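Local structure of D-psicose 3-epimerase (2HK0) at residues A188-V193 with G222-H227. The protein probably interconverts D-psicose and D-fructose by epimerisation at C3, acting on the unphosphorylated sugar with the help of a bound metal ion. Numbering follows the deposited sequence.
Sequences AFVKDV and GPLLGH
Leu224 and Val190 reach toward each other and meet methyl against methyl, tip to tip. Both ends of the leucine fork converge on one branch of the valine: Leu224 CD1 lies 3.9 Å from Val190 CG1, and Leu224 CD2 lies 4.1 Å from the same Val190 CG1. A chi1 of 167° turns this branch opposite the valine's backbone nitrogen, toward the leucine. Lys191 follows on the exposed side of the helix; its aliphatic stem runs beside the leucine, with Lys191 CG 4.4 Å from Leu224 CD1, while the extended chain carries the ammonium group onward beyond that methyl. The contact is apolar and small, burying 116 Å² in all. It lies at the N-terminal end of the strands of an eight-stranded TIM barrel of the xylose isomerase-like family, where the last turns of helix 183-193 pack against the short 3-10 turn that leads from helix 214-221 into strand 225-230. Strand 198-203 bridges the two parts: Val190 also rests on Val200, whose backbone is hydrogen-bonded to Leu224 and Gly226. A 3.1 Å bond from Leu225 N to Gly222 O closes the turn that carries Leu224, which remains partly exposed, whereas Val190 is buried.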
ATOM      1  N   ALA A 188     -17.553 -16.629  13.864  1.00 18.89           N
ATOM      2  CA  ALA A 188     -17.908 -17.980  14.314  1.00 21.54           C
ATOM      3  C   ALA A 188     -18.528 -17.888  15.700  1.00 21.88           C
ATOM      4  O   ALA A 188     -19.533 -18.529  15.989  1.00 21.10           O
ATOM      5  CB  ALA A 188     -16.674 -18.889  14.344  1.00 19.65           C
ATOM      6  N   PHE A 189     -17.928 -17.067  16.550  1.00 19.92           N
ATOM      7  CA  PHE A 189     -18.424 -16.891  17.904  1.00 20.35           C
ATOM      8  C   PHE A 189     -19.860 -16.350  17.892  1.00 19.93           C
ATOM      9  O   PHE A 189     -20.723 -16.851  18.605  1.00 19.03           O
ATOM     10  CB  PHE A 189     -17.504 -15.930  18.669  1.00 18.24           C
ATOM     11  CG  PHE A 189     -17.959 -15.632  20.067  1.00 18.87           C
ATOM     12  CD1 PHE A 189     -18.898 -14.632  20.313  1.00 19.06           C
ATOM     13  CD2 PHE A 189     -17.434 -16.340  21.140  1.00 18.76           C
ATOM     14  CE1 PHE A 189     -19.306 -14.344  21.623  1.00 21.39           C
ATOM     15  CE2 PHE A 189     -17.836 -16.062  22.463  1.00 20.04           C
ATOM     16  CZ  PHE A 189     -18.767 -15.068  22.705  1.00 20.76           C
ATOM     17  N   VAL A 190     -20.093 -15.310  17.093  1.00 18.91           N
ATOM     18  CA  VAL A 190     -21.406 -14.700  16.985  1.00 18.88           C
ATOM     19  C   VAL A 190     -22.456 -15.701  16.456  1.00 20.46           C
ATOM     20  O   VAL A 190     -23.589 -15.752  16.958  1.00 18.63           O
ATOM     21  CB  VAL A 190     -21.320 -13.429  16.097  1.00 19.65           C
ATOM     22  CG1 VAL A 190     -22.713 -12.937  15.688  1.00 17.97           C
ATOM     23  CG2 VAL A 190     -20.605 -12.333  16.886  1.00 18.51           C
ATOM     24  N   LYS A 191     -22.084 -16.506  15.465  1.00 19.94           N
ATOM     25  CA  LYS A 191     -23.028 -17.495  14.932  1.00 21.68           C
ATOM     26  C   LYS A 191     -23.386 -18.519  16.012  1.00 22.66           C
ATOM     27  O   LYS A 191     -24.527 -18.958  16.102  1.00 21.54           O
ATOM     28  CB  LYS A 191     -22.434 -18.188  13.710  1.00 21.60           C
ATOM     29  CG  LYS A 191     -22.471 -17.317  12.462  1.00 26.31           C
ATOM     30  CD  LYS A 191     -21.809 -18.010  11.281  1.00 26.49           C
ATOM     31  CE  LYS A 191     -21.945 -17.192  10.005  1.00 29.54           C
ATOM     32  NZ  LYS A 191     -21.299 -17.916   8.857  1.00 32.82           N
ATOM     33  N   ASP A 192     -22.404 -18.899  16.824  1.00 22.47           N
ATOM     34  CA  ASP A 192     -22.639 -19.831  17.917  1.00 24.29           C
ATOM     35  C   ASP A 192     -23.571 -19.240  18.966  1.00 24.67           C
ATOM     36  O   ASP A 192     -24.344 -19.967  19.596  1.00 23.92           O
ATOM     37  CB  ASP A 192     -21.337 -20.204  18.615  1.00 28.08           C
ATOM     38  CG  ASP A 192     -20.721 -21.449  18.043  1.00 35.35           C
ATOM     39  OD1 ASP A 192     -21.449 -22.192  17.345  1.00 38.55           O
ATOM     40  OD2 ASP A 192     -19.519 -21.695  18.295  1.00 37.50           O
ATOM     41  N   VAL A 193     -23.483 -17.933  19.184  1.00 20.65           N
ATOM     42  CA  VAL A 193     -24.357 -17.335  20.171  1.00 20.20           C
ATOM     43  C   VAL A 193     -25.798 -17.442  19.673  1.00 21.15           C
ATOM     44  O   VAL A 193     -26.705 -17.695  20.460  1.00 19.61           O
ATOM     45  CB  VAL A 193     -23.999 -15.858  20.447  1.00 18.18           C
ATOM     46  CG1 VAL A 193     -25.144 -15.178  21.198  1.00 15.39           C
ATOM     47  CG2 VAL A 193     -22.704 -15.791  21.289  1.00 16.54           C
ATOM     48  N   GLY A 222     -19.075  -8.898   7.229  1.00 17.63           N
ATOM     49  CA  GLY A 222     -20.264  -8.644   6.436  1.00 17.77           C
ATOM     50  C   GLY A 222     -21.485  -8.137   7.183  1.00 20.12           C
ATOM     51  O   GLY A 222     -21.417  -7.152   7.914  1.00 20.44           O
ATOM     52  N   PRO A 223     -22.629  -8.807   7.020  1.00 21.01           N
ATOM     53  CA  PRO A 223     -23.866  -8.397   7.690  1.00 20.74           C
ATOM     54  C   PRO A 223     -23.779  -8.393   9.215  1.00 19.12           C
ATOM     55  O   PRO A 223     -24.592  -7.750   9.869  1.00 20.75           O
ATOM     56  CB  PRO A 223     -24.890  -9.414   7.169  1.00 21.36           C
ATOM     57  CG  PRO A 223     -24.316  -9.819   5.822  1.00 24.57           C
ATOM     58  CD  PRO A 223     -22.863  -9.998   6.177  1.00 22.84           C
ATOM     59  N   LEU A 224     -22.810  -9.109   9.778  1.00 17.33           N
ATOM     60  CA  LEU A 224     -22.653  -9.161  11.237  1.00 18.71           C
ATOM     61  C   LEU A 224     -21.816  -8.021  11.836  1.00 18.78           C
ATOM     62  O   LEU A 224     -21.670  -7.942  13.064  1.00 18.83           O
ATOM     63  CB  LEU A 224     -22.040 -10.501  11.668  1.00 18.53           C
ATOM     64  CG  LEU A 224     -22.946 -11.721  11.431  1.00 22.16           C
ATOM     65  CD1 LEU A 224     -22.228 -13.003  11.863  1.00 23.10           C
ATOM     66  CD2 LEU A 224     -24.258 -11.539  12.195  1.00 21.84           C
ATOM     67  N   LEU A 225     -21.270  -7.143  10.993  1.00 17.32           N
ATOM     68  CA  LEU A 225     -20.454  -6.040  11.507  1.00 17.45           C
ATOM     69  C   LEU A 225     -21.419  -5.053  12.141  1.00 17.14           C
ATOM     70  O   LEU A 225     -22.217  -4.430  11.434  1.00 16.32           O
ATOM     71  CB  LEU A 225     -19.692  -5.336  10.374  1.00 17.27           C
ATOM     72  CG  LEU A 225     -18.264  -4.794  10.610  1.00 19.90           C
ATOM     73  CD1 LEU A 225     -18.107  -3.470   9.897  1.00 18.67           C
ATOM     74  CD2 LEU A 225     -17.922  -4.668  12.037  1.00 15.64           C
ATOM     75  N   GLY A 226     -21.339  -4.898  13.460  1.00 16.67           N
ATOM     76  CA  GLY A 226     -22.240  -3.981  14.139  1.00 18.13           C
ATOM     77  C   GLY A 226     -21.621  -2.706  14.685  1.00 18.75           C
ATOM     78  O   GLY A 226     -22.341  -1.760  14.993  1.00 19.38           O
ATOM     79  N   HIS A 227     -20.293  -2.672  14.795  1.00 19.22           N
ATOM     80  CA  HIS A 227     -19.585  -1.504  15.327  1.00 18.32           C
ATOM     81  C   HIS A 227     -18.149  -1.534  14.772  1.00 17.54           C
ATOM     82  O   HIS A 227     -17.625  -2.604  14.451  1.00 19.53           O
ATOM     83  CB  HIS A 227     -19.589  -1.568  16.860  1.00 18.32           C
ATOM     84  CG  HIS A 227     -19.449  -0.237  17.528  1.00 18.58           C
ATOM     85  ND1 HIS A 227     -20.125   0.889  17.100  1.00 18.20           N
ATOM     86  CD2 HIS A 227     -18.737   0.143  18.618  1.00 19.56           C
ATOM     87  CE1 HIS A 227     -19.835   1.903  17.896  1.00 18.28           C
ATOM     88  NE2 HIS A 227     -18.995   1.478  18.826  1.00 21.82           N
TER